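Local coordinates for protein Cif-like 1 (Burkholderia cenocepacia, PDB 7JQY) that probably acts as an epoxide hydrolase of the Cif-like family, built on the alpha/beta hydrolase fold and assembled as an octamer, at residues M127-Y132 with V141-L146; V148-T153 with T236-F241. The protein carries 1 engineered substitution. All blocks are in the same frame, centred on the assembly; numbering follows the deposited sequence.

Contact 1: residues M127-Y132 with V141-L146; sequences MVAYAY and VKLAML
Ala129 and Tyr130, on helix 124-135, meet Leu143 and Met145, on strand 140-146, in the beta-alpha-beta crossover unit that strand 117-122 begins. The helix packs on the mixed sheet of an alpha/beta hydrolase fold. The turn leading into it resembles a nucleophile elbow; its Ser123 is engineered in place of an aspartate, which would fit the nucleophile of an epoxide hydrolase of this fold, and the side chain of Ala129 touches the turn.

The side chains meet by van der Waals contact alone. Ala129 directs its methyl at the strand, and Ala129 CB lies 3.8 Å from Leu143 CD1; the CA atoms of this pair are 7.7 Å apart. Leu143 makes its close contact through CD1; Leu143 CD2 comes no nearer to the helix than 4.5 Å, at Ala129 O. With CG anti to the backbone N (chi1 171°), the leucine reaches the helix backbone as well, Leu143 CD1 being 4.0 Å from Ala129 O. Met145 works by its end: the chain runs extended to the sulfur and then bends (chi3 97°), which carries the methyl in to Tyr130. Met145 CE is 3.8 Å from Tyr130 CB, whereas Met145 SD is 5.3 Å from the same carbon. The methyl touches the CB end of the side chain and lies oblique to the ring.

No hydrogen bond joins helix to strand: the helix bonds within itself and the strand to its sheet neighbours. Ala131 N binds Met127 O, and Tyr132 N binds Val128 O. Lys142 and Ala144 bond to Leu119 on one flank, and Leu143 to Pro249 and Leu251 on the other. All four touching residues are buried. Leu143 and Met145 present the same side of the strand to the helix, with Leu143 CD2 4.1 Å from Met145 SD.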
ATOM      1  N   MET B 127       1.259 -38.216   3.311  1.00 38.35           N
ATOM      2  CA  MET B 127      -0.115 -38.674   3.145  1.00 40.90           C
ATOM      3  C   MET B 127      -0.350 -39.169   1.724  1.00 44.84           C
ATOM      4  O   MET B 127      -0.972 -40.220   1.516  1.00 44.94           O
ATOM      5  CB  MET B 127      -1.093 -37.550   3.487  1.00 41.62           C
ATOM      6  CG  MET B 127      -0.757 -36.786   4.765  1.00 41.25           C
ATOM      7  SD  MET B 127      -1.882 -35.413   5.131  1.00 40.84           S
ATOM      8  CE  MET B 127      -1.113 -34.777   6.615  1.00 41.68           C
ATOM      9  N   VAL B 128       0.146 -38.426   0.734  1.00 41.63           N
ATOM     10  CA  VAL B 128       0.108 -38.895  -0.647  1.00 42.18           C
ATOM     11  C   VAL B 128       0.882 -40.201  -0.791  1.00 41.28           C
ATOM     12  O   VAL B 128       0.410 -41.159  -1.414  1.00 41.87           O
ATOM     13  CB  VAL B 128       0.661 -37.806  -1.584  1.00 40.91           C
ATOM     14  CG1 VAL B 128       0.459 -38.202  -3.044  1.00 40.48           C
ATOM     15  CG2 VAL B 128       0.003 -36.466  -1.285  1.00 38.18           C
ATOM     16  N   ALA B 129       2.079 -40.263  -0.208  1.00 40.54           N
ATOM     17  CA  ALA B 129       2.888 -41.472  -0.334  1.00 42.23           C
ATOM     18  C   ALA B 129       2.189 -42.674   0.292  1.00 47.60           C
ATOM     19  O   ALA B 129       2.230 -43.780  -0.258  1.00 48.87           O
ATOM     20  CB  ALA B 129       4.265 -41.263   0.298  1.00 40.48           C
ATOM     21  N   TYR B 130       1.535 -42.477   1.442  1.00 45.13           N
ATOM     22  CA  TYR B 130       0.804 -43.581   2.055  1.00 49.81           C
ATOM     23  C   TYR B 130      -0.371 -44.010   1.187  1.00 49.03           C
ATOM     24  O   TYR B 130      -0.584 -45.207   0.963  1.00 50.70           O
ATOM     25  CB  TYR B 130       0.314 -43.194   3.454  1.00 48.14           C
ATOM     26  CG  TYR B 130      -0.677 -44.197   4.001  1.00 51.13           C
ATOM     27  CD1 TYR B 130      -0.264 -45.464   4.396  1.00 53.41           C
ATOM     28  CD2 TYR B 130      -2.031 -43.891   4.093  1.00 52.03           C
ATOM     29  CE1 TYR B 130      -1.170 -46.393   4.887  1.00 53.67           C
ATOM     30  CE2 TYR B 130      -2.940 -44.809   4.573  1.00 53.95           C
ATOM     31  CZ  TYR B 130      -2.505 -46.059   4.969  1.00 56.73           C
ATOM     32  OH  TYR B 130      -3.411 -46.976   5.446  1.00 56.22           O
ATOM     33  N   ALA B 131      -1.139 -43.039   0.682  1.00 49.48           N
ATOM     34  CA  ALA B 131      -2.266 -43.353  -0.194  1.00 52.32           C
ATOM     35  C   ALA B 131      -1.804 -44.040  -1.468  1.00 48.64           C
ATOM     36  O   ALA B 131      -2.532 -44.867  -2.023  1.00 52.63           O
ATOM     37  CB  ALA B 131      -3.050 -42.084  -0.526  1.00 46.90           C
ATOM     38  N   TYR B 132      -0.598 -43.724  -1.934  1.00 48.39           N
ATOM     39  CA  TYR B 132      -0.028 -44.445  -3.066  1.00 50.04           C
ATOM     40  C   TYR B 132       0.178 -45.912  -2.713  1.00 53.48           C
ATOM     41  O   TYR B 132      -0.262 -46.806  -3.446  1.00 52.29           O
ATOM     42  CB  TYR B 132       1.298 -43.791  -3.474  1.00 50.97           C
ATOM     43  CG  TYR B 132       1.812 -44.110  -4.875  1.00 51.75           C
ATOM     44  CD1 TYR B 132       1.646 -45.372  -5.449  1.00 53.36           C
ATOM     45  CD2 TYR B 132       2.487 -43.143  -5.613  1.00 50.88           C
ATOM     46  CE1 TYR B 132       2.124 -45.654  -6.721  1.00 51.29           C
ATOM     47  CE2 TYR B 132       2.968 -43.416  -6.880  1.00 52.29           C
ATOM     48  CZ  TYR B 132       2.783 -44.668  -7.429  1.00 51.95           C
ATOM     49  OH  TYR B 132       3.275 -44.926  -8.688  1.00 54.52           O
ATOM     50  N   VAL B 141       7.964 -50.607  -3.732  1.00 53.61           N
ATOM     51  CA  VAL B 141       8.965 -51.531  -3.204  1.00 54.62           C
ATOM     52  C   VAL B 141       9.204 -51.264  -1.723  1.00 53.96           C
ATOM     53  O   VAL B 141       9.089 -52.161  -0.881  1.00 55.00           O
ATOM     54  CB  VAL B 141      10.269 -51.422  -4.012  1.00 52.38           C
ATOM     55  CG1 VAL B 141      11.297 -52.421  -3.515  1.00 53.73           C
ATOM     56  CG2 VAL B 141       9.993 -51.631  -5.474  1.00 55.35           C
ATOM     57  N   LYS B 142       9.543 -50.020  -1.388  1.00 55.07           N
ATOM     58  CA  LYS B 142       9.775 -49.599  -0.013  1.00 52.48           C
ATOM     59  C   LYS B 142       9.215 -48.194   0.160  1.00 52.97           C
ATOM     60  O   LYS B 142       9.143 -47.414  -0.796  1.00 52.33           O
ATOM     61  CB  LYS B 142      11.266 -49.625   0.353  1.00 53.70           C
ATOM     62  CG  LYS B 142      11.843 -51.020   0.519  1.00 54.67           C
ATOM     63  CD  LYS B 142      13.351 -50.976   0.674  1.00 57.61           C
ATOM     64  CE  LYS B 142      13.932 -52.375   0.764  1.00 60.73           C
ATOM     65  NZ  LYS B 142      15.407 -52.380   0.546  1.00 63.55           N
ATOM     66  N   LEU B 143       8.815 -47.881   1.388  1.00 51.27           N
ATOM     67  CA  LEU B 143       8.174 -46.613   1.712  1.00 48.71           C
ATOM     68  C   LEU B 143       8.827 -46.025   2.956  1.00 48.79           C
ATOM     69  O   LEU B 143       8.989 -46.724   3.962  1.00 48.42           O
ATOM     70  CB  LEU B 143       6.671 -46.814   1.935  1.00 46.71           C
ATOM     71  CG  LEU B 143       5.877 -45.634   2.477  1.00 47.48           C
ATOM     72  CD1 LEU B 143       5.790 -44.532   1.430  1.00 44.87           C
ATOM     73  CD2 LEU B 143       4.492 -46.082   2.926  1.00 47.56           C
ATOM     74  N   ALA B 144       9.236 -44.757   2.874  1.00 46.06           N
ATOM     75  CA  ALA B 144       9.842 -44.040   3.994  1.00 43.19           C
ATOM     76  C   ALA B 144       8.941 -42.881   4.393  1.00 44.44           C
ATOM     77  O   ALA B 144       8.553 -42.071   3.543  1.00 42.94           O
ATOM     78  CB  ALA B 144      11.242 -43.531   3.651  1.00 41.49           C
ATOM     79  N   MET B 145       8.620 -42.799   5.684  1.00 40.00           N
ATOM     80  CA  MET B 145       7.642 -41.846   6.195  1.00 44.87           C
ATOM     81  C   MET B 145       8.319 -40.892   7.173  1.00 45.62           C
ATOM     82  O   MET B 145       8.848 -41.329   8.203  1.00 41.92           O
ATOM     83  CB  MET B 145       6.486 -42.590   6.868  1.00 46.16           C
ATOM     84  CG  MET B 145       5.764 -43.553   5.914  1.00 48.76           C
ATOM     85  SD  MET B 145       4.349 -44.379   6.669  1.00 52.68           S
ATOM     86  CE  MET B 145       3.025 -43.319   6.099  1.00 50.22           C
ATOM     87  N   LEU B 146       8.263 -39.590   6.880  1.00 41.50           N
ATOM     88  CA  LEU B 146       9.038 -38.593   7.615  1.00 40.18           C
ATOM     89  C   LEU B 146       8.140 -37.582   8.316  1.00 40.12           C
ATOM     90  O   LEU B 146       7.183 -37.069   7.723  1.00 39.83           O
ATOM     91  CB  LEU B 146       9.994 -37.832   6.688  1.00 39.67           C
ATOM     92  CG  LEU B 146      10.947 -38.555   5.731  1.00 42.41           C
ATOM     93  CD1 LEU B 146      11.945 -37.547   5.154  1.00 39.06           C
ATOM     94  CD2 LEU B 146      11.672 -39.697   6.408  1.00 41.93           C
TER

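Contact 2: residues V148-T153 with T236-F241; sequences VPVPGT and TRFKAF
Phe238 meets Pro151 along one edge of its ring. The carbonyl of Pro151 lies near the ring plane, with Pro151 O 3.2 Å from Phe238 CD2 and 3.3 Å from Phe238 CB. With CG anti to its own carbonyl carbon (chi1 -85°), the phenylalanine brings that edge to the loop, where the proline ring also reaches it: Pro151 CD is 3.8 Å from Phe238 CE2. Val150 adds a second apolar touch there, Val150 CB standing 4.0 Å from Phe238 CE2.

The loop follows strand 140-146, and helix 231-241 closes the mostly helical, strand-free insertion that precedes strand 250-255. The position matches the cap of alpha/beta hydrolases, so entrance and exit of the probable cap meet here.

Gly152 makes the closest backbone approach, its CA 4.9 Å from Lys239 CA. It is the third residue of a type II beta turn from Val150 to Thr153; its positive phi of 96° suits a residue without a side chain, and that lack lets the backbone come close to the helix. Lys239 CG lies 4.0 Å from Gly152 CA. The turn is braced by Thr153 OG1, which donates to Val150 O at 3.0 Å, nearly in line with the carbonyl (162°). Thr153 OG1, at the N-cap position of helix 154-161, also bonds to Trp156 N.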
ATOM      1  N   VAL B 148       5.728 -36.335   9.988  1.00 40.15           N
ATOM      2  CA  VAL B 148       4.330 -35.995  10.262  1.00 41.65           C
ATOM      3  C   VAL B 148       3.470 -37.256  10.290  1.00 45.60           C
ATOM      4  O   VAL B 148       3.684 -38.164   9.470  1.00 44.31           O
ATOM      5  CB  VAL B 148       3.806 -34.996   9.209  1.00 43.53           C
ATOM      6  CG1 VAL B 148       2.329 -34.655   9.422  1.00 43.81           C
ATOM      7  CG2 VAL B 148       4.647 -33.733   9.220  1.00 41.01           C
ATOM      8  N   PRO B 149       2.511 -37.373  11.209  1.00 45.44           N
ATOM      9  CA  PRO B 149       1.550 -38.482  11.141  1.00 46.13           C
ATOM     10  C   PRO B 149       0.501 -38.251  10.063  1.00 48.55           C
ATOM     11  O   PRO B 149       0.161 -37.114   9.728  1.00 48.90           O
ATOM     12  CB  PRO B 149       0.902 -38.467  12.526  1.00 44.16           C
ATOM     13  CG  PRO B 149       0.984 -37.008  12.933  1.00 48.85           C
ATOM     14  CD  PRO B 149       2.308 -36.529  12.404  1.00 44.09           C
ATOM     15  N   VAL B 150      -0.048 -39.349   9.547  1.00 46.07           N
ATOM     16  CA  VAL B 150      -1.045 -39.251   8.479  1.00 49.24           C
ATOM     17  C   VAL B 150      -2.435 -39.304   9.097  1.00 50.18           C
ATOM     18  O   VAL B 150      -2.600 -39.828  10.209  1.00 49.92           O
ATOM     19  CB  VAL B 150      -0.860 -40.339   7.405  1.00 45.84           C
ATOM     20  CG1 VAL B 150       0.581 -40.390   6.931  1.00 46.89           C
ATOM     21  CG2 VAL B 150      -1.317 -41.693   7.898  1.00 50.25           C
ATOM     22  N   PRO B 151      -3.451 -38.745   8.445  1.00 50.78           N
ATOM     23  CA  PRO B 151      -4.806 -38.813   8.999  1.00 51.54           C
ATOM     24  C   PRO B 151      -5.277 -40.252   9.183  1.00 54.50           C
ATOM     25  O   PRO B 151      -4.862 -41.166   8.467  1.00 52.67           O
ATOM     26  CB  PRO B 151      -5.657 -38.081   7.958  1.00 47.90           C
ATOM     27  CG  PRO B 151      -4.680 -37.194   7.216  1.00 50.17           C
ATOM     28  CD  PRO B 151      -3.384 -37.939   7.209  1.00 47.37           C
ATOM     29  N   GLY B 152      -6.157 -40.440  10.169  1.00 55.14           N
ATOM     30  CA  GLY B 152      -6.714 -41.728  10.498  1.00 54.64           C
ATOM     31  C   GLY B 152      -6.001 -42.447  11.626  1.00 58.16           C
ATOM     32  O   GLY B 152      -6.618 -43.279  12.300  1.00 60.42           O
ATOM     33  N   THR B 153      -4.725 -42.149  11.850  1.00 57.29           N
ATOM     34  CA  THR B 153      -4.017 -42.802  12.935  1.00 54.39           C
ATOM     35  C   THR B 153      -4.418 -42.175  14.270  1.00 52.96           C
ATOM     36  O   THR B 153      -4.959 -41.070  14.325  1.00 52.23           O
ATOM     37  CB  THR B 153      -2.500 -42.706  12.723  1.00 52.09           C
ATOM     38  OG1 THR B 153      -2.080 -41.334  12.759  1.00 48.63           O
ATOM     39  CG2 THR B 153      -2.122 -43.318  11.387  1.00 53.99           C
ATOM     40  N   THR B 236     -11.800 -39.885   6.487  1.00 54.88           N
ATOM     41  CA  THR B 236     -12.693 -40.972   6.101  1.00 53.34           C
ATOM     42  C   THR B 236     -11.988 -41.957   5.179  1.00 55.44           C
ATOM     43  O   THR B 236     -12.064 -43.176   5.373  1.00 55.84           O
ATOM     44  CB  THR B 236     -13.934 -40.400   5.407  1.00 52.82           C
ATOM     45  OG1 THR B 236     -14.427 -39.276   6.145  1.00 54.77           O
ATOM     46  CG2 THR B 236     -15.025 -41.444   5.280  1.00 56.06           C
ATOM     47  N   ARG B 237     -11.287 -41.443   4.165  1.00 52.02           N
ATOM     48  CA  ARG B 237     -10.676 -42.334   3.187  1.00 54.03           C
ATOM     49  C   ARG B 237      -9.534 -43.136   3.801  1.00 54.09           C
ATOM     50  O   ARG B 237      -9.412 -44.343   3.553  1.00 54.58           O
ATOM     51  CB  ARG B 237     -10.205 -41.528   1.970  1.00 52.15           C
ATOM     52  CG  ARG B 237      -9.683 -42.385   0.845  1.00 52.30           C
ATOM     53  CD  ARG B 237     -10.820 -43.074   0.117  1.00 51.62           C
ATOM     54  NE  ARG B 237     -10.332 -43.894  -0.984  1.00 52.93           N
ATOM     55  CZ  ARG B 237     -10.295 -43.487  -2.249  1.00 55.32           C
ATOM     56  NH1 ARG B 237     -10.724 -42.270  -2.565  1.00 53.28           N
ATOM     57  NH2 ARG B 237      -9.836 -44.293  -3.199  1.00 56.59           N
ATOM     58  N   PHE B 238      -8.723 -42.499   4.652  1.00 51.36           N
ATOM     59  CA  PHE B 238      -7.547 -43.172   5.206  1.00 52.31           C
ATOM     60  C   PHE B 238      -7.923 -44.230   6.235  1.00 55.41           C
ATOM     61  O   PHE B 238      -7.278 -45.283   6.313  1.00 53.20           O
ATOM     62  CB  PHE B 238      -6.604 -42.148   5.842  1.00 53.24           C
ATOM     63  CG  PHE B 238      -5.670 -41.507   4.873  1.00 52.90           C
ATOM     64  CD1 PHE B 238      -6.049 -41.307   3.551  1.00 51.28           C
ATOM     65  CD2 PHE B 238      -4.407 -41.113   5.278  1.00 51.16           C
ATOM     66  CE1 PHE B 238      -5.188 -40.720   2.654  1.00 50.91           C
ATOM     67  CE2 PHE B 238      -3.536 -40.525   4.387  1.00 50.76           C
ATOM     68  CZ  PHE B 238      -3.925 -40.323   3.069  1.00 49.08           C
ATOM     69  N   LYS B 239      -8.970 -43.970   7.020  1.00 55.66           N
ATOM     70  CA  LYS B 239      -9.441 -44.950   7.997  1.00 59.21           C
ATOM     71  C   LYS B 239      -9.823 -46.252   7.307  1.00 61.31           C
ATOM     72  O   LYS B 239      -9.618 -47.346   7.849  1.00 60.70           O
ATOM     73  CB  LYS B 239     -10.649 -44.367   8.742  1.00 59.10           C
ATOM     74  CG  LYS B 239     -10.330 -43.196   9.662  1.00 62.17           C
ATOM     75  CD  LYS B 239     -11.587 -42.431  10.104  1.00 66.27           C
ATOM     76  CE  LYS B 239     -11.696 -42.100  11.581  1.00 69.32           C
ATOM     77  NZ  LYS B 239     -12.385 -40.767  11.690  1.00 70.96           N
ATOM     78  N   ALA B 240     -10.414 -46.140   6.120  1.00 57.96           N
ATOM     79  CA  ALA B 240     -10.691 -47.310   5.296  1.00 59.23           C
ATOM     80  C   ALA B 240      -9.407 -47.955   4.793  1.00 60.28           C
ATOM     81  O   ALA B 240      -9.307 -49.186   4.730  1.00 60.31           O
ATOM     82  CB  ALA B 240     -11.602 -46.925   4.126  1.00 54.79           C
ATOM     83  N   PHE B 241      -8.409 -47.145   4.435  1.00 58.05           N
ATOM     84  CA  PHE B 241      -7.146 -47.696   3.952  1.00 57.10           C
ATOM     85  C   PHE B 241      -6.455 -48.550   5.016  1.00 59.01           C
ATOM     86  O   PHE B 241      -5.776 -49.530   4.687  1.00 58.56           O
ATOM     87  CB  PHE B 241      -6.201 -46.564   3.526  1.00 57.12           C
ATOM     88  CG  PHE B 241      -6.514 -45.941   2.177  1.00 55.58           C
ATOM     89  CD1 PHE B 241      -7.253 -46.626   1.214  1.00 56.74           C
ATOM     90  CD2 PHE B 241      -6.048 -44.665   1.874  1.00 54.02           C
ATOM     91  CE1 PHE B 241      -7.520 -46.044  -0.022  1.00 53.39           C
ATOM     92  CE2 PHE B 241      -6.312 -44.071   0.645  1.00 54.04           C
ATOM     93  CZ  PHE B 241      -7.047 -44.762  -0.308  1.00 55.45           C
TER

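Overall arrangement
The contacts follow one another along the chain, both within the alpha/beta hydrolase fold, and their centres lie about 12 Å apart. Strand 140-146 belongs to contact 1 and runs on into the loop of contact 2. Helix 124-135 links them in space: Met127 SD is 3.6 Å from Pro151 CD, Met127 O is 3.3 Å from Phe238 CZ, and the rings of Tyr130 and Phe238 pack edge-to-face. Sheet, helix 124-135 and helix 231-241 thus form successive layers; the centre of contact 1 lies about 9 Å from the centre of the chain and that of contact 2 about 16 Å. Together they tie the hydrolase core to the base of its probable cap.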